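Local coordinates for protein proline dehydrogenase (Deinococcus radiodurans, PDB 4H6Q) that oxidises L-proline to delta-1-pyrroline-5-carboxylate with FAD as cofactor and passes the electrons to a quinone, the first step of proline degradation to glutamate, at residues 32-40 with 257-265; 41-52 with 277-285. One frame throughout, in Å; residues are numbered along the deposited sequence. Where two conformers were deposited one is given.

Contact 1. Residues 32-40 with 257-265. With FAD (flavin-adenine dinucleotide), chain C.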
# COMPACT_ATOMS: atom_id res chain seq x y z
N LEU A 32 -16.16 15.15 -4.17
CA LEU A 32 -16.11 13.80 -4.72
C LEU A 32 -14.83 13.09 -4.23
O LEU A 32 -14.88 11.95 -3.72
CB LEU A 32 -16.16 13.88 -6.25
CG LEU A 32 -16.16 12.58 -7.03
CD1 LEU A 32 -17.32 11.68 -6.57
CD2 LEU A 32 -16.23 12.82 -8.54
N ALA A 33 -13.69 13.76 -4.36
CA ALA A 33 -12.42 13.14 -3.96
C ALA A 33 -12.32 12.83 -2.46
O ALA A 33 -11.61 11.89 -2.07
CB ALA A 33 -11.26 14.00 -4.39
N GLU A 34 -13.03 13.59 -1.64
CA GLU A 34 -12.99 13.41 -0.19
C GLU A 34 -13.56 12.08 0.26
O GLU A 34 -13.27 11.62 1.36
CB GLU A 34 -13.73 14.52 0.51
CG GLU A 34 -12.91 15.74 0.79
CD GLU A 34 -13.70 16.76 1.59
OE1 GLU A 34 -14.83 17.08 1.15
OE2 GLU A 34 -13.22 17.20 2.65
N ARG A 35 -14.32 11.41 -0.60
CA ARG A 35 -14.65 10.03 -0.27
C ARG A 35 -13.41 9.15 -0.11
O ARG A 35 -13.37 8.25 0.77
CB ARG A 35 -15.56 9.44 -1.34
CG ARG A 35 -15.73 7.96 -1.11
CD ARG A 35 -16.77 7.41 -2.03
NE ARG A 35 -16.81 5.96 -1.95
CZ ARG A 35 -17.40 5.17 -2.85
NH1 ARG A 35 -18.00 5.72 -3.90
NH2 ARG A 35 -17.39 3.85 -2.69
N PHE A 36 -12.41 9.40 -0.96
CA PHE A 36 -11.25 8.54 -1.13
C PHE A 36 -9.98 9.10 -0.47
O PHE A 36 -8.99 8.36 -0.33
CB PHE A 36 -10.97 8.35 -2.62
CG PHE A 36 -12.10 7.74 -3.35
CD1 PHE A 36 -12.35 6.37 -3.28
CD2 PHE A 36 -12.87 8.52 -4.21
CE1 PHE A 36 -13.41 5.79 -4.00
CE2 PHE A 36 -13.91 7.95 -4.94
CZ PHE A 36 -14.18 6.58 -4.83
N VAL A 37 -9.96 10.40 -0.15
CA VAL A 37 -8.73 11.09 0.29
C VAL A 37 -9.04 11.75 1.60
O VAL A 37 -10.07 12.45 1.69
CB VAL A 37 -8.30 12.15 -0.78
CG1 VAL A 37 -7.09 12.96 -0.32
CG2 VAL A 37 -8.07 11.45 -2.17
N ALA A 38 -8.21 11.54 2.64
CA ALA A 38 -8.58 12.05 3.96
C ALA A 38 -8.68 13.60 4.01
O ALA A 38 -9.53 14.16 4.74
CB ALA A 38 -7.68 11.46 5.06
N GLY A 39 -7.87 14.27 3.23
CA GLY A 39 -7.70 15.70 3.30
C GLY A 39 -6.34 16.01 2.72
O GLY A 39 -5.67 15.13 2.18
N GLU A 40 -5.91 17.24 2.89
CA GLU A 40 -4.67 17.70 2.29
C GLU A 40 -3.50 17.82 3.28
O GLU A 40 -2.37 18.05 2.86
CB GLU A 40 -4.90 19.03 1.53
CG GLU A 40 -5.81 18.82 0.27
CD GLU A 40 -5.73 19.97 -0.76
OE1 GLU A 40 -5.36 21.11 -0.40
OE2 GLU A 40 -6.05 19.77 -1.95
N GLN A 257 -7.01 -5.71 3.95
CA GLN A 257 -6.77 -4.28 3.73
C GLN A 257 -7.70 -3.75 2.68
O GLN A 257 -8.04 -4.46 1.73
CB GLN A 257 -5.32 -3.99 3.29
CG GLN A 257 -4.29 -4.35 4.39
CD GLN A 257 -2.88 -3.88 4.03
OE1 GLN A 257 -2.62 -3.46 2.90
NE2 GLN A 257 -1.95 -3.96 4.98
N MET A 258 -8.15 -2.49 2.86
CA MET A 258 -9.10 -1.83 1.93
C MET A 258 -8.64 -0.39 1.77
O MET A 258 -7.94 0.17 2.65
CB MET A 258 -10.50 -1.79 2.54
CG MET A 258 -11.21 -3.13 2.50
SD MET A 258 -10.87 -4.12 3.94
CE MET A 258 -11.59 -5.66 3.32
N LEU A 259 -9.07 0.23 0.66
CA LEU A 259 -8.83 1.65 0.47
C LEU A 259 -9.83 2.48 1.27
O LEU A 259 -11.03 2.11 1.35
CB LEU A 259 -8.86 2.04 -1.02
CG LEU A 259 -7.88 1.27 -1.95
CD1 LEU A 259 -8.05 1.79 -3.42
CD2 LEU A 259 -6.46 1.47 -1.50
N TYR A 260 -9.37 3.61 1.78
CA TYR A 260 -10.26 4.55 2.48
C TYR A 260 -11.51 4.81 1.65
O TYR A 260 -11.41 5.15 0.44
CB TYR A 260 -9.48 5.84 2.73
CG TYR A 260 -10.20 6.93 3.48
CD1 TYR A 260 -10.57 6.82 4.84
CD2 TYR A 260 -10.50 8.13 2.84
CE1 TYR A 260 -11.17 7.93 5.52
CE2 TYR A 260 -11.11 9.16 3.46
CZ TYR A 260 -11.45 9.07 4.76
OH TYR A 260 -12.08 10.19 5.29
N GLY A 261 -12.69 4.68 2.27
CA GLY A 261 -13.94 5.01 1.60
C GLY A 261 -14.60 3.90 0.83
O GLY A 261 -15.70 4.11 0.31
N ILE A 262 -13.95 2.74 0.70
CA ILE A 262 -14.49 1.67 -0.13
C ILE A 262 -14.87 0.47 0.73
O ILE A 262 -14.04 -0.09 1.47
CB ILE A 262 -13.51 1.25 -1.27
CG1 ILE A 262 -13.06 2.47 -2.10
CG2 ILE A 262 -14.15 0.16 -2.18
CD1 ILE A 262 -12.14 2.18 -3.31
N ARG A 263 -16.16 0.13 0.70
CA ARG A 263 -16.72 -0.96 1.53
C ARG A 263 -16.44 -0.78 3.01
O ARG A 263 -15.96 -1.69 3.70
CB ARG A 263 -16.29 -2.37 1.04
CG ARG A 263 -16.80 -2.73 -0.40
CD ARG A 263 -18.32 -2.63 -0.58
NE ARG A 263 -19.10 -3.37 0.42
CZ ARG A 263 -19.48 -4.65 0.29
NH1 ARG A 263 -19.11 -5.34 -0.79
NH2 ARG A 263 -20.25 -5.23 1.22
N ARG A 264 -16.75 0.42 3.50
CA ARG A 264 -16.68 0.70 4.93
C ARG A 264 -17.50 -0.33 5.74
O ARG A 264 -17.10 -0.71 6.86
CB ARG A 264 -17.18 2.12 5.23
CG ARG A 264 -16.25 3.21 4.72
CD ARG A 264 -16.82 4.62 5.05
N ASP A 265 -18.62 -0.80 5.20
CA ASP A 265 -19.42 -1.83 5.88
C ASP A 265 -18.62 -3.11 6.13
O ASP A 265 -18.66 -3.66 7.24
CB ASP A 265 -20.73 -2.11 5.12
CG ASP A 265 -20.52 -2.56 3.70
OD1 ASP A 265 -21.39 -3.32 3.21
OD2 ASP A 265 -19.52 -2.14 3.05
PA FAD C . -12.41 -5.28 -8.06
O1A FAD C . -12.64 -6.66 -8.69
O2A FAD C . -11.89 -4.21 -8.92
O5B FAD C . -13.60 -4.70 -7.36
C5B FAD C . -14.31 -5.47 -6.40
C4B FAD C . -15.49 -4.74 -5.80
O4B FAD C . -14.98 -3.81 -4.87
C3B FAD C . -16.26 -3.91 -6.77
O3B FAD C . -17.22 -4.62 -7.53
C2B FAD C . -16.84 -2.89 -5.86
O2B FAD C . -17.88 -3.42 -5.07
C1B FAD C . -15.67 -2.60 -4.97
N9A FAD C . -14.77 -1.57 -5.49
C8A FAD C . -13.42 -1.72 -5.81
N7A FAD C . -12.89 -0.58 -6.25
C5A FAD C . -13.89 0.38 -6.20
C6A FAD C . -13.96 1.72 -6.53
N6A FAD C . -12.81 2.42 -7.01
N1A FAD C . -15.13 2.36 -6.37
C2A FAD C . -16.23 1.73 -5.90
N3A FAD C . -16.23 0.43 -5.57
C4A FAD C . -15.08 -0.23 -5.71
N1 FAD C . -2.49 -2.13 -6.79
C2 FAD C . -1.23 -1.89 -7.24
O2 FAD C . -1.00 -2.12 -8.51
N3 FAD C . -0.21 -1.47 -6.42
C4 FAD C . -0.43 -1.24 -5.07
O4 FAD C . 0.58 -0.80 -4.29
C4X FAD C . -1.77 -1.47 -4.53
N5 FAD C . -2.04 -1.27 -3.21
C5X FAD C . -3.32 -1.54 -2.77
C6 FAD C . -3.63 -1.35 -1.41
C7 FAD C . -4.93 -1.66 -0.93
C7M FAD C . -5.26 -1.45 0.54
C8 FAD C . -5.89 -2.15 -1.84
C8M FAD C . -7.28 -2.49 -1.37
C9 FAD C . -5.58 -2.30 -3.20
C9A FAD C . -4.31 -2.02 -3.66
N10 FAD C . -4.02 -2.22 -5.02
C10 FAD C . -2.76 -1.94 -5.47
C1' FAD C . -5.00 -2.75 -5.96
C2' FAD C . -5.73 -1.77 -6.82
O2' FAD C . -5.83 -0.57 -6.06
C3' FAD C . -6.92 -2.68 -7.19
O3' FAD C . -6.83 -3.32 -8.43
C4' FAD C . -8.29 -2.13 -7.01
O4' FAD C . -8.36 -1.80 -5.67
C5' FAD C . -9.29 -3.21 -7.38
O5' FAD C . -10.19 -3.37 -6.32
P FAD C . -10.58 -4.80 -5.74
O1P FAD C . -9.45 -5.82 -5.41
O2P FAD C . -11.65 -4.43 -4.68
O3P FAD C . -11.50 -5.52 -6.86
O HOH W 1 -12.24 12.77 3.63
O HOH W 2 -9.15 5.73 -1.08
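R35 reaches across to the turn at G261 and meets its carbonyl with two nitrogens. NE donates to G261 O at 3.1 Å, nearly straight (164°) and in the guanidinium plane, although it meets the oxygen from above the carbonyl plane; R35 NH2 adds a weak bond to the same atom. With CG anti to the backbone N (chi1 171°) and the chain extended to NE, the arginine runs over one face of the F36 ring. F36 CE1 meets I262 CG1 at 3.8 Å, the isoleucine lying at the ring edge.

Y260 turns the edge of its ring to the backbone, CD2 lying 3.5 Å from F36 C. Two waters bridge the segments: one joins E34 O to Y260 OH, the other donates to both F36 O and Y260 O. G261, third residue of a type II turn from L259 to I262, brings its CA within 3.4 Å of R35 O in a CH-O contact; R35 O occupies the place a side chain would need, and the backbone angles of G261 also call for glycine.

Behind this layer lies the cofactor: I262 CG2 packs on the FAD adenine, 3.7 Å from C4A, and L259 CD2 sits 3.5 Å from C7 of the flavin. The contact thus joins the connection after helix 23-33 to the C-terminal end of barrel strand 254-259, beside strand 277-283 and helix 288-296.

Contact 2. Residues 41-52 with 277-285. With TFB (tetrahydrofuran-2-carboxylic acid), chain D.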
# COMPACT_ATOMS: atom_id res chain seq x y z
N SER A 41 -3.76 17.67 4.58
CA SER A 41 -2.72 17.91 5.60
C SER A 41 -2.38 16.67 6.41
O SER A 41 -3.19 15.75 6.52
CB SER A 41 -3.16 18.98 6.59
OG SER A 41 -4.29 18.54 7.34
N ILE A 42 -1.19 16.67 7.01
CA ILE A 42 -0.88 15.63 8.00
C ILE A 42 -1.97 15.57 9.09
O ILE A 42 -2.38 14.47 9.48
CB ILE A 42 0.52 15.91 8.64
CG1 ILE A 42 1.63 15.67 7.60
CG2 ILE A 42 0.76 15.05 9.90
CD1 ILE A 42 3.03 16.20 8.02
N GLU A 43 -2.44 16.73 9.56
CA GLU A 43 -3.46 16.74 10.62
C GLU A 43 -4.74 16.01 10.23
O GLU A 43 -5.29 15.23 11.02
CB GLU A 43 -3.75 18.19 11.07
N SER A 44 -5.18 16.21 8.98
CA SER A 44 -6.39 15.56 8.53
C SER A 44 -6.17 14.05 8.45
O SER A 44 -7.09 13.28 8.73
CB SER A 44 -6.90 16.13 7.19
OG SER A 44 -6.02 15.85 6.09
N ALA A 45 -4.96 13.62 8.08
CA ALA A 45 -4.70 12.21 7.98
C ALA A 45 -4.66 11.55 9.38
O ALA A 45 -5.19 10.45 9.58
CB ALA A 45 -3.34 11.98 7.24
N ILE A 46 -4.01 12.21 10.33
CA ILE A 46 -3.92 11.68 11.69
C ILE A 46 -5.32 11.57 12.30
O ILE A 46 -5.68 10.56 12.93
CB ILE A 46 -3.03 12.60 12.58
CG1 ILE A 46 -1.58 12.62 12.06
CG2 ILE A 46 -3.14 12.23 14.08
CD1 ILE A 46 -0.94 11.25 11.94
N GLN A 47 -6.15 12.59 12.11
CA GLN A 47 -7.54 12.55 12.59
C GLN A 47 -8.32 11.37 11.97
O GLN A 47 -9.10 10.68 12.67
CB GLN A 47 -8.27 13.86 12.33
CG GLN A 47 -7.79 14.99 13.26
CD GLN A 47 -8.21 16.38 12.81
OE1 GLN A 47 -8.73 16.56 11.70
NE2 GLN A 47 -7.98 17.39 13.67
N ALA A 48 -8.09 11.10 10.69
CA ALA A 48 -8.78 10.00 10.04
C ALA A 48 -8.30 8.68 10.59
O ALA A 48 -9.11 7.75 10.78
CB ALA A 48 -8.60 10.07 8.51
N VAL A 49 -6.99 8.52 10.85
CA VAL A 49 -6.51 7.29 11.47
C VAL A 49 -7.07 7.10 12.88
O VAL A 49 -7.48 5.99 13.24
CB VAL A 49 -4.98 7.20 11.48
CG1 VAL A 49 -4.49 5.95 12.26
CG2 VAL A 49 -4.46 7.15 10.06
N GLN A 50 -7.16 8.19 13.67
CA GLN A 50 -7.73 8.07 15.00
C GLN A 50 -9.19 7.62 14.94
O GLN A 50 -9.64 6.81 15.76
CB GLN A 50 -7.58 9.40 15.75
CG GLN A 50 -6.11 9.69 16.11
CD GLN A 50 -5.90 11.04 16.71
OE1 GLN A 50 -6.61 12.00 16.36
NE2 GLN A 50 -4.92 11.14 17.59
N ALA A 51 -9.93 8.12 13.95
CA ALA A 51 -11.31 7.69 13.77
C ALA A 51 -11.39 6.20 13.41
O ALA A 51 -12.28 5.51 13.93
CB ALA A 51 -12.06 8.56 12.75
N LEU A 52 -10.53 5.72 12.52
CA LEU A 52 -10.50 4.30 12.19
C LEU A 52 -10.20 3.46 13.44
O LEU A 52 -10.85 2.43 13.67
CB LEU A 52 -9.45 3.99 11.11
CG LEU A 52 -9.80 4.46 9.70
CD1 LEU A 52 -8.53 4.45 8.83
CD2 LEU A 52 -10.85 3.55 9.09
N VAL A 277 -8.01 -5.65 10.22
CA VAL A 277 -8.32 -4.84 9.05
C VAL A 277 -7.45 -3.59 9.12
O VAL A 277 -7.36 -2.94 10.17
CB VAL A 277 -9.80 -4.40 9.02
CG1 VAL A 277 -10.10 -3.55 7.75
CG2 VAL A 277 -10.75 -5.59 9.12
N ARG A 278 -6.79 -3.22 8.02
CA ARG A 278 -5.98 -2.01 7.97
C ARG A 278 -6.30 -1.25 6.70
O ARG A 278 -6.20 -1.80 5.60
CB ARG A 278 -4.48 -2.37 8.01
CG ARG A 278 -3.60 -1.12 8.12
CD ARG A 278 -2.12 -1.48 8.08
NE ARG A 278 -1.65 -2.36 9.18
CZ ARG A 278 -1.22 -1.92 10.37
NH1 ARG A 278 -1.27 -0.62 10.69
NH2 ARG A 278 -0.69 -2.80 11.20
N VAL A 279 -6.68 0.02 6.85
CA VAL A 279 -7.15 0.80 5.74
C VAL A 279 -6.06 1.71 5.21
O VAL A 279 -5.36 2.41 5.97
CB VAL A 279 -8.40 1.64 6.16
CG1 VAL A 279 -8.72 2.76 5.18
CG2 VAL A 279 -9.58 0.71 6.32
N TYR A 280 -5.89 1.70 3.86
CA TYR A 280 -4.95 2.56 3.17
C TYR A 280 -5.52 3.97 3.17
O TYR A 280 -6.61 4.21 2.61
CB TYR A 280 -4.75 1.99 1.74
CG TYR A 280 -3.59 2.56 0.96
CD1 TYR A 280 -2.41 1.80 0.74
CD2 TYR A 280 -3.66 3.84 0.35
CE1 TYR A 280 -1.34 2.30 0.03
CE2 TYR A 280 -2.58 4.37 -0.36
CZ TYR A 280 -1.42 3.58 -0.50
OH TYR A 280 -0.41 4.15 -1.21
N LEU A 281 -4.78 4.89 3.79
CA LEU A 281 -5.29 6.21 4.19
C LEU A 281 -4.44 7.28 3.54
O LEU A 281 -3.40 7.66 4.03
CB LEU A 281 -5.29 6.34 5.71
CG LEU A 281 -6.12 7.47 6.31
CD1 LEU A 281 -5.59 8.88 6.06
CD2 LEU A 281 -7.55 7.31 5.93
N PRO A 282 -4.86 7.76 2.34
CA PRO A 282 -4.03 8.73 1.59
C PRO A 282 -4.41 10.16 1.89
O PRO A 282 -5.57 10.46 2.23
CB PRO A 282 -4.37 8.37 0.15
CG PRO A 282 -5.79 7.89 0.20
CD PRO A 282 -6.07 7.35 1.59
N TYR A 283 -3.44 11.07 1.80
CA TYR A 283 -3.72 12.47 2.01
C TYR A 283 -2.71 13.28 1.20
O TYR A 283 -1.69 12.77 0.73
CB TYR A 283 -3.61 12.85 3.51
CG TYR A 283 -2.15 12.90 3.96
CD1 TYR A 283 -1.44 14.12 4.05
CD2 TYR A 283 -1.45 11.69 4.22
CE1 TYR A 283 -0.10 14.15 4.38
CE2 TYR A 283 -0.09 11.71 4.56
CZ TYR A 283 0.58 12.93 4.62
OH TYR A 283 1.91 12.93 4.92
N GLY A 284 -3.00 14.57 1.03
CA GLY A 284 -2.06 15.49 0.45
C GLY A 284 -2.71 16.33 -0.63
O GLY A 284 -3.83 16.11 -1.07
N ARG A 285 -1.94 17.30 -1.11
CA ARG A 285 -2.43 18.20 -2.17
C ARG A 285 -2.39 17.61 -3.57
O ARG A 285 -3.12 18.05 -4.46
CB ARG A 285 -1.64 19.52 -2.14
CG ARG A 285 -1.93 20.32 -0.90
OA TFB D . -1.55 1.77 -4.91
CA TFB D . -2.85 1.97 -5.45
C TFB D . -2.95 3.33 -6.11
OB TFB D . -3.94 3.56 -6.87
CB TFB D . -3.79 1.89 -4.33
CG TFB D . -2.97 2.21 -3.16
CD TFB D . -1.56 1.92 -3.49
OXT TFB D . -2.07 4.24 -5.93
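Helix 42-52 lies against the outer surface of the eighth strand of the beta8-alpha8 barrel, 277-283, almost antiparallel to it (159°), with the axes 8.4 Å apart at closest. L281 fills the middle of the interface. Its CD1 lies 3.9 Å from A45 O and its CD2 3.9 Å from A48 CB, while V49 crosses the leucine obliquely, its CG2 next to L281 CG. One turn on, L52 CD1 meets V279 CB at 3.9 Å, the two side chains crossing at about a right angle.

At the other end Y283 reaches the start of the helix. Its CG stands between the backbone N and carbonyl carbon (chi1 74°), and the ring lies against the first turn of the helix, with CD2 3.6 Å from A45 CB and CD1 3.4 Å from S41 O. I42 runs alongside the tyrosine. S41 is the N-cap, its OG accepting from S44 N at 3.0 Å; S44 OG in turn donates to S41 O, which also accepts from A45 N.

Alternation along the barrel strand sends V279, L281 and Y283 toward the helix and Y280 into the barrel. There one face of the Y280 ring carries the proline analogue tetrahydrofuran-2-carboxylic acid, whose CG is 3.4 Å from Y280 CZ, while Y280 OH hydrogen-bonds D137; Y280 is probably critical for catalysis. Further out, I42 and Y283 also pack on helix 71-90.

How the contacts relate
From the N terminus the chain reaches the end of helix 23-33 within 32-40 and runs on into helix 42-54, giving the first halves of contacts 1 and 2 in succession. Most of the barrel follows before 257-265 closes contact 1, a loop of 216 intervening residues; helix 264-272 then leads to 277-285, which closes contact 2 over 224. The two loops therefore cross rather than nest. Their centres are 9 Å apart, and they meet directly: M258 O and Y280 N probably hydrogen-bond between the neighbouring strands, and A38 N of the connecting loop probably does the same with P282 O. Together they tie the N-terminal region to the last two strands of the barrel.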